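Local coordinates for putative protease (Parabacteroides distasonis ATCC 8503, PDB 3KD4), which is of unknown function but is probably an exported hydrolase, possibly a protease, at residues E306-Y311 with A329-V334; S344-R349 with I363-T368; A213-L218 with V356-T361; L259-I264 with L288-L293; E246-I251 with V296-A301. All coordinates share one frame; numbering follows the deposited sequence.

Contact 1: residues E306-Y311 with A329-V334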
# COMPACT_ATOMS: atom_id res chain seq x y z
N GLU A 306 -18.11 -6.48 -11.38
CA GLU A 306 -17.14 -5.69 -12.15
C GLU A 306 -15.84 -5.49 -11.36
O GLU A 306 -15.87 -5.35 -10.13
CB GLU A 306 -17.73 -4.30 -12.39
CG GLU A 306 -18.26 -4.04 -13.76
CD GLU A 306 -18.55 -2.54 -13.97
OE1 GLU A 306 -19.48 -2.04 -13.31
OE2 GLU A 306 -17.83 -1.88 -14.75
N VAL A 307 -14.73 -5.38 -12.07
CA VAL A 307 -13.45 -5.03 -11.47
C VAL A 307 -13.44 -3.52 -11.19
O VAL A 307 -13.99 -2.71 -11.96
CB VAL A 307 -12.26 -5.48 -12.36
CG1 VAL A 307 -10.92 -5.04 -11.77
CG2 VAL A 307 -12.30 -7.01 -12.57
N LEU A 308 -12.84 -3.15 -10.06
CA LEU A 308 -12.68 -1.76 -9.66
C LEU A 308 -11.21 -1.45 -9.49
O LEU A 308 -10.44 -2.26 -8.98
CB LEU A 308 -13.37 -1.51 -8.31
CG LEU A 308 -14.82 -2.00 -8.13
CD1 LEU A 308 -15.34 -1.61 -6.72
CD2 LEU A 308 -15.72 -1.41 -9.24
N ALA A 309 -10.84 -0.25 -9.89
CA ALA A 309 -9.53 0.31 -9.66
C ALA A 309 -9.61 1.33 -8.52
O ALA A 309 -10.55 2.14 -8.47
CB ALA A 309 -8.98 0.96 -10.94
N VAL A 310 -8.63 1.30 -7.62
CA VAL A 310 -8.55 2.24 -6.50
C VAL A 310 -7.35 3.14 -6.69
O VAL A 310 -6.20 2.66 -6.84
CB VAL A 310 -8.42 1.47 -5.14
CG1 VAL A 310 -8.48 2.43 -3.93
CG2 VAL A 310 -9.51 0.36 -5.03
N TYR A 311 -7.62 4.44 -6.73
CA TYR A 311 -6.62 5.48 -6.88
C TYR A 311 -6.52 6.29 -5.60
O TYR A 311 -7.49 6.39 -4.84
CB TYR A 311 -7.05 6.50 -7.94
CG TYR A 311 -7.18 5.98 -9.33
CD1 TYR A 311 -8.38 5.44 -9.80
CD2 TYR A 311 -6.11 6.03 -10.19
CE1 TYR A 311 -8.48 5.01 -11.13
CE2 TYR A 311 -6.21 5.60 -11.48
CZ TYR A 311 -7.39 5.09 -11.94
OH TYR A 311 -7.40 4.64 -13.23
N ALA A 329 -10.21 -4.30 -6.69
CA ALA A 329 -11.28 -4.95 -5.98
C ALA A 329 -12.31 -5.41 -7.00
O ALA A 329 -12.21 -5.11 -8.21
CB ALA A 329 -11.89 -3.96 -4.94
N VAL A 330 -13.29 -6.14 -6.52
CA VAL A 330 -14.40 -6.57 -7.33
C VAL A 330 -15.67 -6.15 -6.62
O VAL A 330 -15.81 -6.32 -5.40
CB VAL A 330 -14.34 -8.09 -7.56
CG1 VAL A 330 -15.58 -8.62 -8.33
CG2 VAL A 330 -13.04 -8.45 -8.30
N LYS A 331 -16.59 -5.58 -7.38
CA LYS A 331 -17.92 -5.24 -6.92
C LYS A 331 -18.85 -6.40 -7.33
O LYS A 331 -18.83 -6.82 -8.49
CB LYS A 331 -18.34 -3.94 -7.64
CG LYS A 331 -19.78 -3.57 -7.62
CD LYS A 331 -19.97 -2.16 -8.23
CE LYS A 331 -19.85 -2.08 -9.76
NZ LYS A 331 -21.15 -2.23 -10.48
N ALA A 332 -19.66 -6.90 -6.39
CA ALA A 332 -20.67 -7.94 -6.67
C ALA A 332 -22.04 -7.45 -6.22
O ALA A 332 -22.21 -7.01 -5.09
CB ALA A 332 -20.34 -9.24 -5.97
N THR A 333 -23.02 -7.52 -7.11
CA THR A 333 -24.38 -7.10 -6.77
C THR A 333 -25.18 -8.32 -6.33
O THR A 333 -25.41 -9.21 -7.13
CB THR A 333 -25.06 -6.44 -7.95
OG1 THR A 333 -24.21 -5.40 -8.41
CG2 THR A 333 -26.44 -5.87 -7.55
N VAL A 334 -25.55 -8.35 -5.05
CA VAL A 334 -26.20 -9.50 -4.43
C VAL A 334 -27.60 -9.06 -3.99
O VAL A 334 -27.73 -8.21 -3.10
CB VAL A 334 -25.36 -9.99 -3.24
CG1 VAL A 334 -26.11 -11.06 -2.43
CG2 VAL A 334 -23.95 -10.48 -3.72

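Contact 2: residues S344-R349 with I363-T368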
# COMPACT_ATOMS: atom_id res chain seq x y z
N SER A 344 -8.26 -6.07 1.72
CA SER A 344 -8.73 -5.26 2.82
C SER A 344 -10.02 -4.53 2.45
O SER A 344 -10.18 -4.09 1.31
CB SER A 344 -7.65 -4.24 3.18
OG SER A 344 -8.14 -3.39 4.18
N PRO A 345 -10.96 -4.38 3.39
CA PRO A 345 -12.26 -3.81 2.98
C PRO A 345 -12.14 -2.40 2.43
O PRO A 345 -11.49 -1.55 3.06
CB PRO A 345 -13.06 -3.78 4.29
CG PRO A 345 -12.46 -4.86 5.13
CD PRO A 345 -10.99 -4.89 4.78
N LEU A 346 -12.79 -2.14 1.28
CA LEU A 346 -12.76 -0.79 0.72
C LEU A 346 -13.36 0.23 1.67
O LEU A 346 -12.93 1.38 1.67
CB LEU A 346 -13.50 -0.71 -0.62
CG LEU A 346 -12.87 -1.36 -1.83
CD1 LEU A 346 -13.78 -1.10 -3.05
CD2 LEU A 346 -11.47 -0.82 -2.10
N THR A 347 -14.30 -0.20 2.50
CA THR A 347 -14.95 0.69 3.45
C THR A 347 -14.06 1.07 4.66
O THR A 347 -14.44 1.92 5.48
CB THR A 347 -16.28 0.07 3.93
OG1 THR A 347 -16.02 -1.23 4.50
CG2 THR A 347 -17.27 -0.05 2.74
N ASN A 348 -12.86 0.49 4.77
CA ASN A 348 -11.91 0.93 5.80
C ASN A 348 -11.41 2.33 5.51
O ASN A 348 -11.38 3.19 6.38
CB ASN A 348 -10.73 -0.03 5.97
CG ASN A 348 -11.10 -1.28 6.71
OD1 ASN A 348 -12.27 -1.54 6.99
ND2 ASN A 348 -10.09 -2.05 7.06
N ARG A 349 -10.99 2.57 4.28
CA ARG A 349 -10.50 3.90 3.91
C ARG A 349 -11.60 4.76 3.30
O ARG A 349 -11.50 5.98 3.24
CB ARG A 349 -9.30 3.77 2.98
CG ARG A 349 -8.06 3.07 3.62
CD ARG A 349 -6.96 2.85 2.59
NE ARG A 349 -6.64 4.10 1.91
CZ ARG A 349 -5.93 5.09 2.44
NH1 ARG A 349 -5.41 4.98 3.67
NH2 ARG A 349 -5.72 6.21 1.76
N ILE A 363 -17.23 5.54 -7.80
CA ILE A 363 -18.08 4.99 -6.73
C ILE A 363 -17.77 5.69 -5.41
O ILE A 363 -16.64 5.68 -4.95
CB ILE A 363 -17.88 3.51 -6.57
CG1 ILE A 363 -18.10 2.80 -7.90
CG2 ILE A 363 -18.83 2.96 -5.47
CD1 ILE A 363 -17.91 1.31 -7.85
N GLU A 364 -18.78 6.29 -4.81
CA GLU A 364 -18.62 6.96 -3.53
C GLU A 364 -18.67 5.92 -2.41
O GLU A 364 -19.75 5.65 -1.86
CB GLU A 364 -19.74 8.00 -3.40
CG GLU A 364 -19.76 8.81 -2.13
CD GLU A 364 -20.96 9.76 -2.08
OE1 GLU A 364 -21.46 10.18 -3.15
OE2 GLU A 364 -21.39 10.06 -0.95
N ILE A 365 -17.53 5.31 -2.09
CA ILE A 365 -17.47 4.21 -1.12
C ILE A 365 -17.70 4.83 0.26
O ILE A 365 -17.09 5.84 0.59
CB ILE A 365 -16.11 3.48 -1.09
CG1 ILE A 365 -15.73 2.93 -2.49
CG2 ILE A 365 -16.12 2.31 -0.05
CD1 ILE A 365 -16.61 1.80 -2.93
N GLU A 366 -18.58 4.23 1.05
CA GLU A 366 -18.81 4.69 2.42
C GLU A 366 -17.66 4.26 3.33
O GLU A 366 -16.91 3.31 3.00
CB GLU A 366 -20.13 4.17 2.97
CG GLU A 366 -20.13 2.67 3.24
CD GLU A 366 -21.52 2.12 3.64
OE1 GLU A 366 -22.50 2.90 3.77
OE2 GLU A 366 -21.62 0.87 3.77
N THR A 367 -17.49 4.99 4.42
CA THR A 367 -16.46 4.72 5.41
C THR A 367 -17.17 4.03 6.56
O THR A 367 -18.07 4.60 7.14
CB THR A 367 -15.79 6.01 5.87
OG1 THR A 367 -15.25 6.72 4.73
CG2 THR A 367 -14.67 5.69 6.86
N THR A 368 -16.83 2.77 6.83
CA THR A 368 -17.54 1.93 7.80
C THR A 368 -16.55 1.50 8.89
O THR A 368 -15.50 0.98 8.57
CB THR A 368 -18.10 0.64 7.14
OG1 THR A 368 -18.96 0.97 6.05
CG2 THR A 368 -18.89 -0.19 8.13
O HOH W 1 -14.88 -1.13 6.94
O HOH W 2 -13.31 2.80 8.53
O HOH W 3 -13.21 8.56 4.60

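Contact 3: residues A213-L218 with V356-T361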
# COMPACT_ATOMS: atom_id res chain seq x y z
N ALA A 213 -10.60 5.83 -20.87
CA ALA A 213 -10.05 5.03 -21.97
C ALA A 213 -8.95 4.06 -21.49
O ALA A 213 -8.89 2.93 -21.94
CB ALA A 213 -9.52 5.92 -23.13
N ALA A 214 -8.11 4.51 -20.57
CA ALA A 214 -7.11 3.65 -19.95
C ALA A 214 -7.78 2.43 -19.30
O ALA A 214 -7.39 1.27 -19.52
CB ALA A 214 -6.27 4.44 -18.95
N LEU A 215 -8.81 2.68 -18.50
CA LEU A 215 -9.57 1.61 -17.84
C LEU A 215 -10.29 0.69 -18.83
O LEU A 215 -10.30 -0.53 -18.67
CB LEU A 215 -10.56 2.22 -16.82
CG LEU A 215 -9.90 2.96 -15.64
CD1 LEU A 215 -10.92 3.72 -14.77
CD2 LEU A 215 -9.03 2.00 -14.79
N ALA A 216 -10.84 1.28 -19.89
CA ALA A 216 -11.55 0.49 -20.95
C ALA A 216 -10.56 -0.37 -21.70
O ALA A 216 -10.84 -1.53 -22.02
CB ALA A 216 -12.34 1.42 -21.96
N THR A 217 -9.38 0.18 -21.96
CA THR A 217 -8.34 -0.65 -22.55
C THR A 217 -7.96 -1.84 -21.66
O THR A 217 -7.82 -2.96 -22.15
CB THR A 217 -7.12 0.18 -22.91
OG1 THR A 217 -7.52 1.07 -23.98
CG2 THR A 217 -5.97 -0.75 -23.37
N LEU A 218 -7.79 -1.60 -20.37
CA LEU A 218 -7.50 -2.69 -19.45
C LEU A 218 -8.59 -3.75 -19.49
O LEU A 218 -8.33 -4.96 -19.61
CB LEU A 218 -7.30 -2.16 -18.03
CG LEU A 218 -7.00 -3.18 -16.91
CD1 LEU A 218 -5.70 -3.99 -17.21
CD2 LEU A 218 -6.90 -2.47 -15.55
N VAL A 356 -12.97 3.55 -9.01
CA VAL A 356 -13.61 3.64 -10.33
C VAL A 356 -13.72 2.27 -10.95
O VAL A 356 -12.71 1.53 -10.99
CB VAL A 356 -12.80 4.55 -11.27
CG1 VAL A 356 -13.57 4.75 -12.58
CG2 VAL A 356 -12.47 5.88 -10.60
N SER A 357 -14.92 1.89 -11.42
CA SER A 357 -15.07 0.64 -12.14
C SER A 357 -14.32 0.69 -13.50
O SER A 357 -14.05 1.77 -14.02
CB SER A 357 -16.55 0.36 -12.41
OG SER A 357 -17.05 1.23 -13.40
N LEU A 358 -13.96 -0.46 -14.05
CA LEU A 358 -13.31 -0.52 -15.38
C LEU A 358 -14.17 -0.02 -16.54
O LEU A 358 -13.64 0.38 -17.59
CB LEU A 358 -12.78 -1.92 -15.70
CG LEU A 358 -11.69 -2.51 -14.78
CD1 LEU A 358 -10.88 -3.62 -15.47
CD2 LEU A 358 -10.76 -1.48 -14.19
N SER A 359 -15.47 0.04 -16.33
CA SER A 359 -16.37 0.67 -17.28
C SER A 359 -16.43 2.17 -17.02
O SER A 359 -17.14 2.85 -17.69
CB SER A 359 -17.77 0.06 -17.21
OG SER A 359 -18.33 0.20 -15.92
N GLY A 360 -15.69 2.69 -16.03
CA GLY A 360 -15.52 4.14 -15.88
C GLY A 360 -16.36 4.94 -14.91
O GLY A 360 -16.32 6.18 -14.92
N THR A 361 -17.13 4.28 -14.06
CA THR A 361 -18.00 4.93 -13.09
C THR A 361 -17.30 5.07 -11.75
O THR A 361 -16.81 4.10 -11.17
CB THR A 361 -19.28 4.08 -12.88
OG1 THR A 361 -19.92 3.92 -14.14
CG2 THR A 361 -20.29 4.69 -11.84

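Contact 4: residues L259-I264 with L288-L293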
# COMPACT_ATOMS: atom_id res chain seq x y z
N LEU A 259 -5.82 -20.23 -4.68
CA LEU A 259 -4.87 -19.41 -5.44
C LEU A 259 -4.06 -18.60 -4.46
O LEU A 259 -4.61 -18.00 -3.54
CB LEU A 259 -5.59 -18.45 -6.39
CG LEU A 259 -5.96 -19.03 -7.76
CD1 LEU A 259 -7.37 -19.67 -7.74
CD2 LEU A 259 -5.89 -17.95 -8.82
N SER A 260 -2.75 -18.60 -4.64
CA SER A 260 -1.93 -17.71 -3.86
C SER A 260 -1.68 -16.44 -4.70
O SER A 260 -1.74 -16.48 -5.94
CB SER A 260 -0.64 -18.39 -3.48
OG SER A 260 0.10 -18.64 -4.64
N THR A 261 -1.46 -15.31 -4.02
CA THR A 261 -1.27 -14.05 -4.71
C THR A 261 0.19 -13.80 -4.96
O THR A 261 0.98 -13.82 -4.05
CB THR A 261 -1.81 -12.87 -3.95
OG1 THR A 261 -3.15 -13.15 -3.60
CG2 THR A 261 -1.81 -11.59 -4.85
N CYS A 262 0.52 -13.53 -6.21
CA CYS A 262 1.86 -13.25 -6.66
C CYS A 262 1.97 -11.75 -6.89
O CYS A 262 1.39 -11.24 -7.84
CB CYS A 262 2.04 -14.01 -7.97
SG CYS A 262 3.67 -14.06 -8.57
N PRO A 263 2.70 -11.03 -6.03
CA PRO A 263 2.70 -9.57 -6.17
C PRO A 263 3.58 -8.98 -7.30
O PRO A 263 4.48 -8.17 -7.06
CB PRO A 263 3.13 -9.11 -4.77
CG PRO A 263 4.09 -10.19 -4.31
CD PRO A 263 3.55 -11.48 -4.91
N ILE A 264 3.27 -9.32 -8.53
CA ILE A 264 4.01 -8.79 -9.67
C ILE A 264 3.35 -7.50 -10.13
O ILE A 264 2.16 -7.49 -10.47
CB ILE A 264 4.05 -9.78 -10.80
CG1 ILE A 264 4.66 -11.08 -10.27
CG2 ILE A 264 4.85 -9.23 -11.98
CD1 ILE A 264 4.38 -12.22 -11.13
N LEU A 288 -4.25 -8.56 -10.34
CA LEU A 288 -5.05 -8.27 -11.51
C LEU A 288 -5.69 -9.55 -12.05
O LEU A 288 -6.87 -9.57 -12.39
CB LEU A 288 -4.20 -7.60 -12.58
CG LEU A 288 -4.88 -7.20 -13.88
CD1 LEU A 288 -5.98 -6.16 -13.62
CD2 LEU A 288 -3.83 -6.67 -14.92
N GLU A 289 -4.91 -10.61 -12.13
CA GLU A 289 -5.41 -11.93 -12.56
C GLU A 289 -6.49 -12.45 -11.62
O GLU A 289 -7.51 -12.97 -12.07
CB GLU A 289 -4.26 -12.93 -12.65
CG GLU A 289 -3.41 -12.77 -13.90
CD GLU A 289 -2.13 -13.62 -13.91
OE1 GLU A 289 -1.72 -14.10 -12.82
OE2 GLU A 289 -1.54 -13.83 -15.00
N ILE A 290 -6.25 -12.34 -10.32
CA ILE A 290 -7.22 -12.83 -9.35
C ILE A 290 -8.52 -12.03 -9.40
O ILE A 290 -9.63 -12.60 -9.40
CB ILE A 290 -6.60 -12.88 -7.92
CG1 ILE A 290 -5.48 -13.94 -7.87
CG2 ILE A 290 -7.67 -13.19 -6.84
CD1 ILE A 290 -4.58 -13.86 -6.60
N ALA A 291 -8.40 -10.72 -9.50
CA ALA A 291 -9.57 -9.87 -9.63
C ALA A 291 -10.42 -10.26 -10.84
O ALA A 291 -11.63 -10.31 -10.74
CB ALA A 291 -9.15 -8.40 -9.75
N GLN A 292 -9.79 -10.53 -11.98
CA GLN A 292 -10.53 -10.87 -13.21
C GLN A 292 -11.11 -12.26 -13.13
O GLN A 292 -12.22 -12.48 -13.59
CB GLN A 292 -9.67 -10.73 -14.47
CG GLN A 292 -10.39 -11.03 -15.79
CD GLN A 292 -11.58 -10.13 -16.09
OE1 GLN A 292 -11.86 -9.19 -15.37
NE2 GLN A 292 -12.27 -10.42 -17.20
N LEU A 293 -10.37 -13.19 -12.54
CA LEU A 293 -10.88 -14.55 -12.35
C LEU A 293 -12.18 -14.56 -11.51
O LEU A 293 -13.21 -15.18 -11.86
CB LEU A 293 -9.81 -15.43 -11.70
CG LEU A 293 -10.27 -16.87 -11.42
CD1 LEU A 293 -10.75 -17.52 -12.74
CD2 LEU A 293 -9.16 -17.73 -10.72

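Contact 5: residues E246-I251 with V296-A301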
# COMPACT_ATOMS: atom_id res chain seq x y z
N GLU A 246 -24.79 -17.08 -1.03
CA GLU A 246 -24.10 -18.36 -0.91
C GLU A 246 -23.21 -18.53 -2.14
O GLU A 246 -22.10 -18.98 -2.04
CB GLU A 246 -25.12 -19.52 -0.80
CG GLU A 246 -24.44 -20.87 -0.69
CD GLU A 246 -25.40 -22.04 -0.57
OE1 GLU A 246 -26.57 -21.84 -0.15
OE2 GLU A 246 -24.98 -23.17 -0.91
N LYS A 247 -23.73 -18.15 -3.30
CA LYS A 247 -22.96 -18.26 -4.53
C LYS A 247 -21.68 -17.42 -4.49
O LYS A 247 -20.61 -17.90 -4.90
CB LYS A 247 -23.79 -17.84 -5.72
CG LYS A 247 -24.98 -18.71 -6.00
CD LYS A 247 -25.64 -18.18 -7.24
CE LYS A 247 -26.78 -19.03 -7.73
NZ LYS A 247 -27.23 -18.42 -9.03
N VAL A 248 -21.79 -16.19 -4.01
CA VAL A 248 -20.61 -15.33 -3.85
C VAL A 248 -19.61 -16.02 -2.91
O VAL A 248 -18.41 -16.11 -3.19
CB VAL A 248 -20.96 -13.89 -3.33
CG1 VAL A 248 -19.67 -13.09 -2.99
CG2 VAL A 248 -21.86 -13.14 -4.34
N ASN A 249 -20.11 -16.53 -1.79
CA ASN A 249 -19.22 -17.16 -0.81
C ASN A 249 -18.49 -18.36 -1.37
O ASN A 249 -17.30 -18.53 -1.13
CB ASN A 249 -20.00 -17.59 0.42
CG ASN A 249 -20.68 -16.42 1.12
OD1 ASN A 249 -20.31 -15.25 0.92
ND2 ASN A 249 -21.68 -16.74 1.94
N ILE A 250 -19.20 -19.19 -2.12
CA ILE A 250 -18.60 -20.37 -2.73
C ILE A 250 -17.46 -19.95 -3.68
O ILE A 250 -16.34 -20.47 -3.58
CB ILE A 250 -19.67 -21.21 -3.47
CG1 ILE A 250 -20.60 -21.91 -2.46
CG2 ILE A 250 -19.01 -22.25 -4.39
CD1 ILE A 250 -21.88 -22.56 -3.06
N ILE A 251 -17.72 -18.96 -4.53
CA ILE A 251 -16.73 -18.53 -5.52
C ILE A 251 -15.53 -17.87 -4.84
O ILE A 251 -14.38 -18.26 -5.06
CB ILE A 251 -17.35 -17.60 -6.58
CG1 ILE A 251 -18.49 -18.31 -7.36
CG2 ILE A 251 -16.25 -17.05 -7.55
CD1 ILE A 251 -18.07 -19.51 -8.16
N VAL A 296 -15.01 -12.93 -13.55
CA VAL A 296 -15.52 -13.86 -14.57
C VAL A 296 -16.40 -14.94 -13.93
O VAL A 296 -17.48 -15.25 -14.42
CB VAL A 296 -14.37 -14.53 -15.33
CG1 VAL A 296 -14.86 -15.75 -16.12
CG2 VAL A 296 -13.66 -13.49 -16.25
N MSE A 297 -15.96 -15.47 -12.81
CA MSE A 297 -16.68 -16.57 -12.17
C MSE A 297 -17.97 -16.07 -11.53
O MSE A 297 -19.03 -16.68 -11.70
CB MSE A 297 -15.78 -17.27 -11.16
CG MSE A 297 -14.66 -18.01 -11.82
SE MSE A 297 -13.57 -19.10 -10.59
CE MSE A 297 -14.83 -20.60 -10.47
N LEU A 298 -17.89 -14.95 -10.80
CA LEU A 298 -19.13 -14.35 -10.25
C LEU A 298 -20.18 -14.09 -11.33
O LEU A 298 -21.32 -14.51 -11.21
CB LEU A 298 -18.85 -13.07 -9.48
CG LEU A 298 -18.04 -13.25 -8.20
CD1 LEU A 298 -17.59 -11.87 -7.67
CD2 LEU A 298 -18.84 -14.02 -7.15
N ASN A 299 -19.78 -13.42 -12.41
CA ASN A 299 -20.72 -13.16 -13.51
C ASN A 299 -21.29 -14.44 -14.10
O ASN A 299 -22.49 -14.50 -14.38
CB ASN A 299 -20.10 -12.29 -14.59
CG ASN A 299 -20.09 -10.82 -14.19
OD1 ASN A 299 -21.14 -10.21 -14.08
ND2 ASN A 299 -18.91 -10.28 -13.96
N ALA A 300 -20.45 -15.45 -14.27
CA ALA A 300 -20.90 -16.71 -14.87
C ALA A 300 -21.91 -17.37 -13.95
O ALA A 300 -22.80 -18.08 -14.43
CB ALA A 300 -19.71 -17.64 -15.17
N ALA A 301 -21.78 -17.12 -12.65
CA ALA A 301 -22.68 -17.65 -11.64
C ALA A 301 -23.97 -16.86 -11.44
O ALA A 301 -24.76 -17.23 -10.58
CB ALA A 301 -21.95 -17.80 -10.31

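Contact 1: residues E306-Y311 with A329-V334
Glu306 faces Lys331 and Leu308 faces Ala329 in antiparallel hydrogen-bonded pairs. Val307 and Val330 form the non-hydrogen-bonded pair between them. Four backbone bonds hold this register. Lys331 N gives to Glu306 O at 2.9 Å, and Glu306 N gives back to Lys331 O at 3.0 Å. Leu308 N gives to Ala329 O at 2.8 Å, and Ala329 N returns a bond to Leu308 O. CA-H...O contacts from Val330 to Glu306 O and from Val307 to Ala329 O fill the space between these bonds. The short segments lie at 136°, and pairing continues outside them, where Val310 bonds to Thr327.

The charged pair is looser. Glu306 and Lys331 lie side by side and point the same way. The lysine bends at chi3 (75°) and chi4 (92°), which brings NZ to 3.3 Å from Glu306 OE1. This is a salt bridge with a weak hydrogen bond. Glu306 OE2 turns instead to the hydroxyl of Ser359.

Apolar contact comes from Leu308, which crosses the lysine stem at about a right angle. Its CD1 is 3.9 Å from Lys331 CB, and its CB lies 4.4 Å from Ala329 CB.

Strand 305-312 is the middle of a five-stranded antiparallel sheet, with strand 353-357 on its other edge. Tyr340 of strand 337-341 touches Leu308 and Lys331. Helix 287-300 packs on the face with Val307 and Val330.

Contact 2: residues S344-R349 with I363-T368
A short, weakly bonded helical turn around Leu346-Arg349 packs against the loop that leaves the five-stranded sheet after strand 362-363. That loop leads into strand 370-380, the edge strand of the next sheet, and the contact sits at this passage.

Thr347 is its centre. Thr368 N gives a nearly straight hydrogen bond to Thr347 O, 2.9 Å long with 170° at the hydrogen. The same carbonyl oxygen meets the CA-H of Thr367. In the other direction, Thr347 CA lies 3.3 Å from Glu366 O in a second CA-H...O contact. The chi1 of Thr347 (57°) sets OG1 between the backbone N and the carbonyl carbon. CG2 is thereby turned to the loop, 3.8 Å from Ile365 CG2, and the two side chains cross at about a right angle. The side chains of Thr347 and Thr368 run alongside each other, with Thr347 CB 3.5 Å from Thr368 OG1. Leu346 CB also meets Ile365 CG2, at 4.0 Å.

One water ties three groups together. It accepts from Thr347 OG1 at 2.7 Å and donates to Asn348 OD1 and to Thr368 O. With an alanine at Thr347, this water would probably lose its proton donor and Ile365 CG2 would lose a methyl neighbour. Arg349 turns away to salt bridges with Asp353 and Glu418.

Only one direct hydrogen bond joins the segments. The rest of the polar joining is done by water, as suits a contact near the surface, while Ile365 supplies its buried apolar part.

Contact 3: residues A213-L218 with V356-T361
Ser357 O accepts the backbone N of Gly360 at 2.8 Å, and Leu215 CD1 rests against the same oxygen at 3.8 Å. The bond closes a type I turn with a G1 bulge. This turn links strands 353-357 and 362-363 as a beta hairpin. Ser357 N gives to Thr361 O at 2.9 Å, and Gly360 takes the positive phi (98°) of the bulge position. Thr361 N adds a bond to Ser357 OG, so the start and end of the turn are held by side chain as well as backbone.

Helix 211-222 lies against this hairpin end, and across the contact the joining is apolar. Leu215 carries most of it. Its CB lies 3.7 Å from Leu358 O. At the tip the two branches part: CD1 meets Val356 CG1 at 3.6 Å, and CD2 meets Leu358 CD2 at 3.9 Å. Leu215 crosses both Val356 and Leu358 at about a right angle. Tyr311 of strand 305-312 and Leu322 also touch Leu215, so sheet and loop both close over the leucine.

Leu358, at the second position of the turn, reaches along the helix to a further leucine and also touches Asp219 and Leu222. Leu218 carries CG opposite its own backbone N (chi1 179°), on the side of the hairpin. Its CD2 ends 4.1 Å from Leu358 CD1.

Contact 4: residues L259-I264 with L288-L293
Ile290 reaches out of helix 287-300 toward Leu259 and Thr261. Its CB points at the segment 259-264 but is set back from it. CG1, opposite the carbonyl carbon (chi1 -66°), extends the chain and passes Leu259 CD2 at 4.1 Å. The two side chains slide past each other in opposite directions. CD1 is the working tip. It comes 3.4 Å from Thr261 OG1 and 3.8 Å from Thr261 CA, and the CB and CG2 of that threonine are close by. The isoleucine meets the threonine at about a right angle, so one methyl lies against most of the threonine side chain. Ser260 O is also near this methyl, at 3.9 Å.

One helical turn further on, Leu293 meets Leu259 as well. Its CD2 touches Leu259 CD2 at 3.8 Å and lies 4.0 Å from Leu259 CD1. Thus the fork of Leu259 rests on a single methyl of Leu293. Val279 of helix 276-282 also packs on Leu259. The contact is wholly van der Waals in kind, and its Thr261 end is exposed.

Strand 260-261 is bonded in parallel to strand 284-285, and helix 276-282 lies between them in sequence, a very short beta-alpha-beta crossover. Helix 287-300 followed by the antiparallel sheet that begins with strand 305-312 is an order consistent with a transglutaminase-like core.

Contact 5: residues E246-I251 with V296-A301
Ile251 packs tightly against Met297 and Leu298, while Lys247 makes a looser polar link to Ala301. The short helical segments run nearly antiparallel, at 149°, with axes 10.0 Å apart.

On the tight side, Ile251 CG2 lies 3.6 Å from CB of Met297, a selenomethionine. The chain of Met297 bends at chi3 (79°), and its CE comes back to Ile251 CD1 at 4.1 Å. Leu298 slides past Ile251 in the opposite direction. Its CD2 is 3.9 Å from Ile251 CB and 4.2 Å from Val248 CG2, so one methyl fills the gap between two residues of the facing helix.

On the looser side, Lys247 is partly exposed. Its extended chain carries NZ to Ala301 O, just after the end of helix 287-300. The bond is 3.1 Å long. With an alanine here, the Ala301 carbonyl would probably lose this donor, and the helix end would be less firmly tied to helix 244-258.

Helix 228-238 covers another side of helix 287-300, touching Met297 and Ala301. Val248 and Leu298 turn to the sheet, where both meet Leu341 of strand 337-341. Val248 also touches Val334, and Leu298 touches Val330, both of strand 327-334.

In the fold
Contacts 1, 3 and 5 are buried, whereas contacts 2 and 4 lie near the surface. Contacts 1 and 3 share one sheet, since strands 305-312 and 353-357 are neighbours. Contacts 4 and 5 use different parts of helix 287-300, and this helix packs on the valine face of contact 1. Leu346 of contact 2 covers the other face, against Leu308 and Val310. The chemistry follows place. Contact 1 is backbone pairing within a sheet. Contacts 3 and 4 are apolar packing on helices. Contact 5 adds one lysine bond to such packing, and contact 2 combines one backbone bond and a little apolar packing with water bridges. Contacts 1, 4 and 5 are nested within the loop that contact 3 closes.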